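Local structure of mitochondrial dynamics protein MID49 (Mus musculus, 4WOY) at residues 73-78 / 113-118; 99-104 / 121-126; 178-183 / 192-197. The protein promotes mitochondrial fission by recruiting the dynamin-related GTPase Drp1 to the mitochondrial outer membrane through a cytosolic region, present here, that includes a nucleotidyltransferase-like domain. The protein carries 1 engineered substitution. One frame throughout, in Å; residues are numbered along the deposited sequence.

Contact 1. Residues 73-78 / 113-118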
loop_
_atom_site.group_PDB
_atom_site.type_symbol
_atom_site.label_atom_id
_atom_site.label_comp_id
_atom_site.label_asym_id
_atom_site.label_seq_id
_atom_site.Cartn_x
_atom_site.Cartn_y
_atom_site.Cartn_z
ATOM N N ALA A 73 6.334 -10.944 -0.124
ATOM C CA ALA A 73 7.275 -12.026 0.158
ATOM C C ALA A 73 7.357 -12.228 1.684
ATOM O O ALA A 73 8.085 -11.508 2.373
ATOM C CB ALA A 73 8.660 -11.728 -0.448
ATOM N N PRO A 74 6.563 -13.171 2.219
ATOM C CA PRO A 74 6.500 -13.347 3.681
ATOM C C PRO A 74 7.706 -14.064 4.264
ATOM O O PRO A 74 8.090 -15.125 3.797
ATOM C CB PRO A 74 5.221 -14.166 3.887
ATOM C CG PRO A 74 4.995 -14.874 2.576
ATOM C CD PRO A 74 5.537 -13.962 1.508
ATOM N N LEU A 75 8.302 -13.459 5.283
ATOM C CA LEU A 75 9.349 -14.112 6.046
ATOM C C LEU A 75 8.696 -15.145 6.939
ATOM O O LEU A 75 7.627 -14.875 7.504
ATOM C CB LEU A 75 10.124 -13.101 6.887
ATOM C CG LEU A 75 11.169 -12.226 6.201
ATOM C CD1 LEU A 75 10.514 -11.064 5.444
ATOM C CD2 LEU A 75 12.180 -11.754 7.244
ATOM N N GLU A 76 9.278 -16.339 7.031
ATOM C CA GLU A 76 8.760 -17.300 8.001
ATOM C C GLU A 76 9.646 -17.254 9.233
ATOM O O GLU A 76 10.732 -17.826 9.233
ATOM C CB GLU A 76 8.688 -18.712 7.422
ATOM C CG GLU A 76 7.672 -18.805 6.290
ATOM C CD GLU A 76 7.675 -20.118 5.557
ATOM O OE1 GLU A 76 8.594 -20.951 5.768
ATOM O OE2 GLU A 76 6.728 -20.313 4.768
ATOM N N LEU A 77 9.183 -16.567 10.275
ATOM C CA LEU A 77 9.964 -16.444 11.501
ATOM C C LEU A 77 9.712 -17.633 12.456
ATOM O O LEU A 77 8.589 -18.124 12.562
ATOM C CB LEU A 77 9.645 -15.117 12.194
ATOM C CG LEU A 77 9.972 -13.828 11.428
ATOM C CD1 LEU A 77 9.616 -12.576 12.237
ATOM C CD2 LEU A 77 11.435 -13.815 11.032
ATOM N N GLU A 78 10.756 -18.125 13.112
ATOM C CA GLU A 78 10.577 -19.161 14.142
ATOM C C GLU A 78 9.655 -18.660 15.261
ATOM O O GLU A 78 9.859 -17.582 15.799
ATOM C CB GLU A 78 11.919 -19.615 14.746
ATOM C CG GLU A 78 12.913 -20.205 13.746
ATOM C CD GLU A 78 13.724 -19.147 12.987
ATOM O OE1 GLU A 78 13.396 -17.944 13.067
ATOM O OE2 GLU A 78 14.701 -19.527 12.314
ATOM N N SER A 113 19.202 -19.142 13.862
ATOM C CA SER A 113 18.215 -18.764 12.859
ATOM C C SER A 113 18.855 -18.190 11.599
ATOM O O SER A 113 19.762 -17.364 11.687
ATOM C CB SER A 113 17.241 -17.743 13.423
ATOM O OG SER A 113 16.474 -17.193 12.364
ATOM N N PRO A 114 18.359 -18.605 10.420
ATOM C CA PRO A 114 18.861 -18.085 9.141
ATOM C C PRO A 114 18.647 -16.585 9.019
ATOM O O PRO A 114 19.370 -15.913 8.287
ATOM C CB PRO A 114 18.027 -18.858 8.091
ATOM C CG PRO A 114 16.770 -19.306 8.856
ATOM C CD PRO A 114 17.279 -19.608 10.228
ATOM N N TRP A 115 17.683 -16.050 9.753
ATOM C CA TRP A 115 17.465 -14.624 9.711
ATOM C C TRP A 115 18.507 -13.838 10.534
ATOM O O TRP A 115 18.552 -12.594 10.451
ATOM C CB TRP A 115 16.054 -14.300 10.203
ATOM C CG TRP A 115 14.962 -14.988 9.423
ATOM C CD1 TRP A 115 14.084 -15.933 9.896
ATOM C CD2 TRP A 115 14.625 -14.782 8.034
ATOM N NE1 TRP A 115 13.226 -16.324 8.887
ATOM C CE2 TRP A 115 13.537 -15.637 7.740
ATOM C CE3 TRP A 115 15.150 -13.978 7.010
ATOM C CZ2 TRP A 115 12.964 -15.702 6.460
ATOM C CZ3 TRP A 115 14.568 -14.037 5.743
ATOM C CH2 TRP A 115 13.488 -14.890 5.482
ATOM N N ASP A 116 19.320 -14.539 11.336
ATOM C CA ASP A 116 20.276 -13.846 12.219
ATOM C C ASP A 116 21.309 -12.998 11.446
ATOM O O ASP A 116 21.787 -11.988 11.969
ATOM C CB ASP A 116 21.031 -14.821 13.125
ATOM C CG ASP A 116 20.167 -15.398 14.223
ATOM O OD1 ASP A 116 19.073 -14.861 14.495
ATOM O OD2 ASP A 116 20.602 -16.394 14.831
ATOM N N ARG A 117 21.623 -13.370 10.204
ATOM C CA ARG A 117 22.585 -12.587 9.425
ATOM C C ARG A 117 22.069 -11.169 9.099
ATOM O O ARG A 117 22.847 -10.297 8.705
ATOM C CB ARG A 117 22.955 -13.299 8.140
ATOM C CG ARG A 117 21.836 -13.380 7.180
ATOM C CD ARG A 117 22.319 -13.937 5.866
ATOM N NE ARG A 117 22.905 -12.894 5.045
ATOM C CZ ARG A 117 23.065 -12.994 3.729
ATOM N NH1 ARG A 117 22.685 -14.099 3.088
ATOM N NH2 ARG A 117 23.601 -11.983 3.055
ATOM N N PHE A 118 20.768 -10.948 9.263
ATOM C CA PHE A 118 20.183 -9.630 9.060
ATOM C C PHE A 118 20.018 -8.879 10.365
ATOM O O PHE A 118 19.339 -7.850 10.421
ATOM C CB PHE A 118 18.842 -9.767 8.340
ATOM C CG PHE A 118 18.939 -10.582 7.099
ATOM C CD1 PHE A 118 19.601 -10.074 5.978
ATOM C CD2 PHE A 118 18.443 -11.885 7.066
ATOM C CE1 PHE A 118 19.729 -10.843 4.819
ATOM C CE2 PHE A 118 18.568 -12.660 5.914
ATOM C CZ PHE A 118 19.224 -12.134 4.785
#
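The indole N-H of W115 and the carboxylate of E78 make the two hydrogen bonds that join residues 73-78 to residues 113-118. NE1 of W115 donates to the backbone O of E76 at 2.9 Å and 162°; the oxygen lies close to the indole plane, whereas the donor stands well above the plane of the carbonyl. At the other end, OG of S113 donates to OE2 of E78 over 2.9 Å, meeting the carboxylate on its syn side. The same hydroxyl accepts from the backbone N of W115 at 3.1 Å, an ST turn, so one hydroxyl bonds both to the carboxylate and to the tryptophan backbone. The E78 chain bends at chi2 (83°), which brings its carboxylate back to S113 and nearly perpendicular to the indole, with OE1 by the ring edge; OE1 is also bonded to NE1 of W82.

Outward from these bonds, two leucines lie over one face of W115. CD2 of L75 is 3.6 Å from the centroid of the six-membered ring, almost on its normal, and CD2 of L77 is 3.9 Å from that of the five-membered ring, both CH-pi contacts. F48 meets the indole edge-to-face.

The contact thus joins the loop after strand 97-102 to the loop that follows strand 69-74. The buried indole has its N-H tied to a carbonyl and one face laid on methyl groups, which probably limits how far it can turn, and the E78 carboxylate is shared between a serine and a second tryptophan.

Contact 2. Residues 99-104 / 121-126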
loop_
_atom_site.group_PDB
_atom_site.type_symbol
_atom_site.label_atom_id
_atom_site.label_comp_id
_atom_site.label_asym_id
_atom_site.label_seq_id
_atom_site.Cartn_x
_atom_site.Cartn_y
_atom_site.Cartn_z
ATOM N N ALA A 99 9.613 -2.551 15.638
ATOM C CA ALA A 99 10.881 -3.291 15.675
ATOM C C ALA A 99 10.597 -4.776 15.826
ATOM O O ALA A 99 9.568 -5.181 16.362
ATOM C CB ALA A 99 11.794 -2.808 16.780
ATOM N N VAL A 100 11.507 -5.575 15.302
ATOM C CA VAL A 100 11.419 -7.015 15.392
ATOM C C VAL A 100 12.634 -7.467 16.223
ATOM O O VAL A 100 13.782 -7.395 15.768
ATOM C CB VAL A 100 11.379 -7.686 13.968
ATOM C CG1 VAL A 100 11.257 -9.179 14.074
ATOM C CG2 VAL A 100 10.227 -7.137 13.134
ATOM N N ARG A 101 12.361 -7.906 17.453
ATOM C CA ARG A 101 13.386 -8.186 18.457
ATOM C C ARG A 101 13.723 -9.669 18.481
ATOM O O ARG A 101 12.850 -10.529 18.603
ATOM C CB ARG A 101 12.903 -7.742 19.848
ATOM C CG ARG A 101 13.940 -7.805 20.959
ATOM C CD ARG A 101 13.291 -7.642 22.349
ATOM N NE ARG A 101 13.113 -6.245 22.733
ATOM C CZ ARG A 101 12.118 -5.793 23.497
ATOM N NH1 ARG A 101 11.180 -6.628 23.956
ATOM N NH2 ARG A 101 12.050 -4.498 23.793
ATOM N N ARG A 102 14.999 -9.962 18.367
ATOM C CA ARG A 102 15.476 -11.311 18.495
ATOM C C ARG A 102 15.392 -11.665 19.975
ATOM O O ARG A 102 15.649 -10.830 20.837
ATOM C CB ARG A 102 16.884 -11.444 17.929
ATOM C CG ARG A 102 17.487 -12.818 18.099
ATOM C CD ARG A 102 16.702 -13.937 17.415
ATOM N NE ARG A 102 17.636 -15.015 17.093
ATOM C CZ ARG A 102 18.044 -15.944 17.956
ATOM N NH1 ARG A 102 17.586 -15.955 19.201
ATOM N NH2 ARG A 102 18.917 -16.870 17.578
ATOM N N THR A 103 14.954 -12.890 20.248
ATOM C CA THR A 103 14.636 -13.370 21.596
ATOM C C THR A 103 15.455 -14.621 21.945
ATOM O O THR A 103 16.004 -15.255 21.054
ATOM C CB THR A 103 13.117 -13.736 21.678
ATOM O OG1 THR A 103 12.302 -12.595 21.385
ATOM C CG2 THR A 103 12.804 -14.127 22.971
ATOM N N GLN A 104 15.523 -14.988 23.227
ATOM C CA GLN A 104 16.084 -16.275 23.643
ATOM C C GLN A 104 17.505 -16.457 23.131
ATOM O O GLN A 104 17.875 -17.513 22.679
ATOM C CB GLN A 104 15.186 -17.419 23.149
ATOM C CG GLN A 104 13.730 -17.269 23.592
ATOM C CD GLN A 104 12.937 -18.556 23.577
ATOM O OE1 GLN A 104 13.400 -19.584 23.089
ATOM N NE2 GLN A 104 11.712 -18.493 24.076
ATOM N N GLY A 121 22.565 -5.272 15.865
ATOM C CA GLY A 121 22.392 -5.467 17.293
ATOM C C GLY A 121 21.485 -6.637 17.608
ATOM O O GLY A 121 21.745 -7.760 17.190
ATOM N N GLY A 122 20.402 -6.371 18.330
ATOM C CA GLY A 122 19.438 -7.403 18.671
ATOM C C GLY A 122 18.111 -7.350 17.920
ATOM O O GLY A 122 17.112 -7.904 18.371
ATOM N N TYR A 123 18.102 -6.656 16.787
ATOM C CA TYR A 123 16.906 -6.529 15.988
ATOM C C TYR A 123 17.116 -6.952 14.564
ATOM O O TYR A 123 18.173 -6.705 13.979
ATOM C CB TYR A 123 16.426 -5.086 16.011
ATOM C CG TYR A 123 16.016 -4.632 17.387
ATOM C CD1 TYR A 123 14.703 -4.810 17.839
ATOM C CD2 TYR A 123 16.940 -4.045 18.247
ATOM C CE1 TYR A 123 14.324 -4.406 19.120
ATOM C CE2 TYR A 123 16.571 -3.630 19.538
ATOM C CZ TYR A 123 15.268 -3.827 19.963
ATOM O OH TYR A 123 14.887 -3.414 21.217
ATOM N N LEU A 124 16.086 -7.564 14.000
ATOM C CA LEU A 124 16.073 -7.909 12.598
ATOM C C LEU A 124 15.903 -6.646 11.757
ATOM O O LEU A 124 14.871 -5.975 11.825
ATOM C CB LEU A 124 14.941 -8.886 12.309
ATOM C CG LEU A 124 14.804 -9.432 10.899
ATOM C CD1 LEU A 124 16.020 -10.240 10.561
ATOM C CD2 LEU A 124 13.557 -10.281 10.853
ATOM N N SER A 125 16.922 -6.332 10.962
ATOM C CA SER A 125 16.976 -5.045 10.272
ATOM C C SER A 125 16.286 -5.070 8.914
ATOM O O SER A 125 16.744 -5.745 8.019
ATOM C CB SER A 125 18.423 -4.601 10.078
ATOM O OG SER A 125 18.476 -3.395 9.323
ATOM N N SER A 126 15.220 -4.298 8.753
ATOM C CA SER A 126 14.591 -4.201 7.451
ATOM C C SER A 126 15.595 -3.636 6.428
ATOM O O SER A 126 15.642 -4.108 5.300
ATOM C CB SER A 126 13.309 -3.360 7.534
ATOM O OG SER A 126 13.599 -2.020 7.827
#
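The ring of Y123 lies beside the strand of A99 and R101, with the backbone O of V100 at its edge, 3.4 Å from CD1. The motif beneath it is a single beta bridge between R101 and Y123, which brings the short strand 123-124 to the end of strand 97-102 in the nucleotidyltransferase-like domain. CB of A99 approaches CD1 of Y123 obliquely at 3.7 Å, and CB of R101 comes equally near CE1. The R101 and Y123 side chains run side by side in the same direction; the tyrosine hydroxyl ends near the edge of the guanidinium, whose plane is turned 55° from the ring. The separation of NE of R101 from OH of Y123, 3.7 Å, indicates proximity of the polar ends without a hydrogen bond.

Two backbone bonds flank the bridge: L124 N donates to V100 O and R102 N donates to G122 O, each at 2.9 Å. V100 O also receives a close CA-H contact from Y123.

Away from the tyrosine, V100 and L124 lie side by side and point the same way. CG1 of V100, opposite the backbone N (chi1 -179°), meets CB and CD2 of L124, both at 4.1 Å. W205 of the neighbouring strand 205-208 packs on V100, and its NE1 bonds to L124 O. The R102 guanidinium turns away to a salt bridge with D116 and a hydrogen bond to the backbone O of H108. Directly after the strand, S125 stands at the N-cap of helix 126-139, its OG bonded to the backbone N of V128.

Contact 3. Residues 178-183 / 192-197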
loop_
_atom_site.group_PDB
_atom_site.type_symbol
_atom_site.label_atom_id
_atom_site.label_comp_id
_atom_site.label_asym_id
_atom_site.label_seq_id
_atom_site.Cartn_x
_atom_site.Cartn_y
_atom_site.Cartn_z
ATOM N N VAL A 178 7.804 -4.901 -4.497
ATOM C CA VAL A 178 8.233 -6.133 -3.854
ATOM C C VAL A 178 8.328 -5.881 -2.362
ATOM O O VAL A 178 9.164 -5.090 -1.915
ATOM C CB VAL A 178 9.575 -6.623 -4.374
ATOM C CG1 VAL A 178 9.919 -7.940 -3.724
ATOM C CG2 VAL A 178 9.538 -6.754 -5.888
ATOM N N LEU A 179 7.449 -6.534 -1.600
ATOM C CA LEU A 179 7.342 -6.268 -0.174
ATOM C C LEU A 179 7.684 -7.471 0.675
ATOM O O LEU A 179 6.916 -8.440 0.723
ATOM C CB LEU A 179 5.933 -5.799 0.172
ATOM C CG LEU A 179 5.432 -4.568 -0.574
ATOM C CD1 LEU A 179 3.917 -4.480 -0.438
ATOM C CD2 LEU A 179 6.107 -3.286 -0.045
ATOM N N MET A 180 8.821 -7.402 1.369
ATOM C CA MET A 180 9.142 -8.438 2.372
ATOM C C MET A 180 8.340 -8.145 3.640
ATOM O O MET A 180 8.398 -7.037 4.170
ATOM C CB MET A 180 10.644 -8.497 2.679
ATOM C CG MET A 180 11.486 -9.162 1.569
ATOM S SD MET A 180 13.266 -9.036 1.812
ATOM C CE MET A 180 13.521 -7.263 1.847
ATOM N N VAL A 181 7.562 -9.109 4.105
ATOM C CA VAL A 181 6.608 -8.821 5.157
ATOM C C VAL A 181 6.672 -9.826 6.300
ATOM O O VAL A 181 7.071 -10.984 6.099
ATOM C CB VAL A 181 5.174 -8.746 4.586
ATOM C CG1 VAL A 181 5.096 -7.696 3.468
ATOM C CG2 VAL A 181 4.719 -10.098 4.054
ATOM N N VAL A 182 6.341 -9.351 7.510
ATOM C CA VAL A 182 6.134 -10.225 8.680
ATOM C C VAL A 182 4.705 -9.957 9.226
ATOM O O VAL A 182 4.160 -8.848 9.014
ATOM C CB VAL A 182 7.218 -10.005 9.786
ATOM C CG1 VAL A 182 8.626 -10.116 9.215
ATOM C CG2 VAL A 182 7.066 -8.686 10.430
ATOM N N PRO A 183 4.096 -10.947 9.938
ATOM C CA PRO A 183 2.668 -10.904 10.334
ATOM C C PRO A 183 2.156 -9.783 11.262
ATOM O O PRO A 183 0.950 -9.566 11.258
ATOM C CB PRO A 183 2.458 -12.259 11.024
ATOM C CG PRO A 183 3.435 -13.163 10.368
ATOM C CD PRO A 183 4.662 -12.293 10.136
ATOM N N LEU A 192 3.953 -5.938 8.819
ATOM C CA LEU A 192 5.088 -5.040 8.862
ATOM C C LEU A 192 5.843 -5.233 7.565
ATOM O O LEU A 192 6.084 -6.383 7.157
ATOM C CB LEU A 192 5.991 -5.348 10.053
ATOM C CG LEU A 192 5.287 -5.442 11.401
ATOM C CD1 LEU A 192 6.278 -5.852 12.483
ATOM C CD2 LEU A 192 4.609 -4.138 11.697
ATOM N N LEU A 193 6.224 -4.134 6.920
ATOM C CA LEU A 193 6.965 -4.215 5.673
ATOM C C LEU A 193 8.401 -3.786 5.861
ATOM O O LEU A 193 8.682 -2.842 6.593
ATOM C CB LEU A 193 6.339 -3.330 4.597
ATOM C CG LEU A 193 4.834 -3.153 4.416
ATOM C CD1 LEU A 193 4.583 -1.853 3.699
ATOM C CD2 LEU A 193 4.281 -4.280 3.597
ATOM N N ALA A 194 9.304 -4.452 5.169
ATOM C CA ALA A 194 10.643 -3.956 5.021
ATOM C C ALA A 194 10.621 -2.853 3.960
ATOM O O ALA A 194 10.864 -3.104 2.784
ATOM C CB ALA A 194 11.588 -5.085 4.610
ATOM N N TRP A 195 10.361 -1.622 4.361
ATOM C CA TRP A 195 10.234 -0.556 3.388
ATOM C C TRP A 195 11.117 0.562 3.830
ATOM O O TRP A 195 11.361 0.719 5.016
ATOM C CB TRP A 195 8.786 -0.086 3.240
ATOM C CG TRP A 195 8.389 0.359 1.823
ATOM C CD1 TRP A 195 7.751 1.516 1.485
ATOM C CD2 TRP A 195 8.625 -0.347 0.582
ATOM N NE1 TRP A 195 7.548 1.567 0.125
ATOM C CE2 TRP A 195 8.084 0.445 -0.455
ATOM C CE3 TRP A 195 9.245 -1.567 0.250
ATOM C CZ2 TRP A 195 8.130 0.051 -1.808
ATOM C CZ3 TRP A 195 9.291 -1.960 -1.097
ATOM C CH2 TRP A 195 8.738 -1.149 -2.106
ATOM N N PRO A 196 11.667 1.301 2.865
ATOM C CA PRO A 196 12.491 2.411 3.293
ATOM C C PRO A 196 11.677 3.542 3.842
ATOM O O PRO A 196 10.539 3.829 3.467
ATOM C CB PRO A 196 13.194 2.843 2.004
ATOM C CG PRO A 196 12.217 2.504 0.949
ATOM C CD PRO A 196 11.625 1.200 1.394
ATOM N N LEU A 197 12.294 4.140 4.825
ATOM C CA LEU A 197 12.454 5.555 4.814
ATOM C C LEU A 197 13.900 5.398 5.278
ATOM O O LEU A 197 14.159 4.757 6.305
ATOM C CB LEU A 197 11.474 6.312 5.720
ATOM C CG LEU A 197 11.516 7.837 5.607
ATOM C CD1 LEU A 197 10.709 8.287 4.393
ATOM C CD2 LEU A 197 10.960 8.472 6.858
HETATM O O HOH W 1 10.187 -4.890 0.917
#
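V182 and L192 form an antiparallel hydrogen-bonded pair, with V182 N to L192 O at 3.0 Å and L192 N to V182 O at 2.9 Å, next to the non-hydrogen-bonded pair V181-L193, and A194 N continues the pattern with a nearly straight bond (171°) to M180 O. Beyond A194, the centre of an inverse gamma turn, a water takes over: it donates to V178 O and A194 O and accepts from M180 N, satisfying three backbone groups where direct pairing has ceased.

The side chains of this beta hairpin separate onto two faces. On one, V181 and L193 lie alongside each other, CG1 of the valine 3.5 Å from CD2 of the leucine, which also approaches L179. Further along, CD2 of L179 sits over the six-membered ring of W195 at 3.7 Å from its centroid, a CH-pi contact; the less well-ordered P196 lies over the opposite face. On the other side of the sheet, CG2 of V182 meets CB of L192 at 3.5 Å. The bend of M180 at chi3 (-60°) turns CE back, so both CB and CE of M180 lie 4.0 Å from CB of A194.

This buried hairpin lies inside the mixed sheet. Strand 69-74 pairs in parallel with strand 173-182, whereas strand 205-208 runs antiparallel to strand 191-193 and places W205 against V182, L192 and A194. Helix 126-139 packs over the face of M180 through L129 and L133.

Overall arrangement
From the N terminus, strand 69-74 leads into residues 73-78, and contact 1 closes the chain between them and 113-118. Contact 2 opens inside that loop at 99-104 and closes beyond it at 121-126, so the two cross; the D116-R102 salt bridge and the probable backbone bond from S125 to F118 join them directly. Contact 3 follows in series as the short hairpin 178-183/192-197. It meets contact 1 through neighbouring strands, with probable bonds from A73 N to L179 O and from L75 N to V181 O, and contact 2 where S126 packs on A194. Together they tie the sheet to the loops leading into helix 126-139.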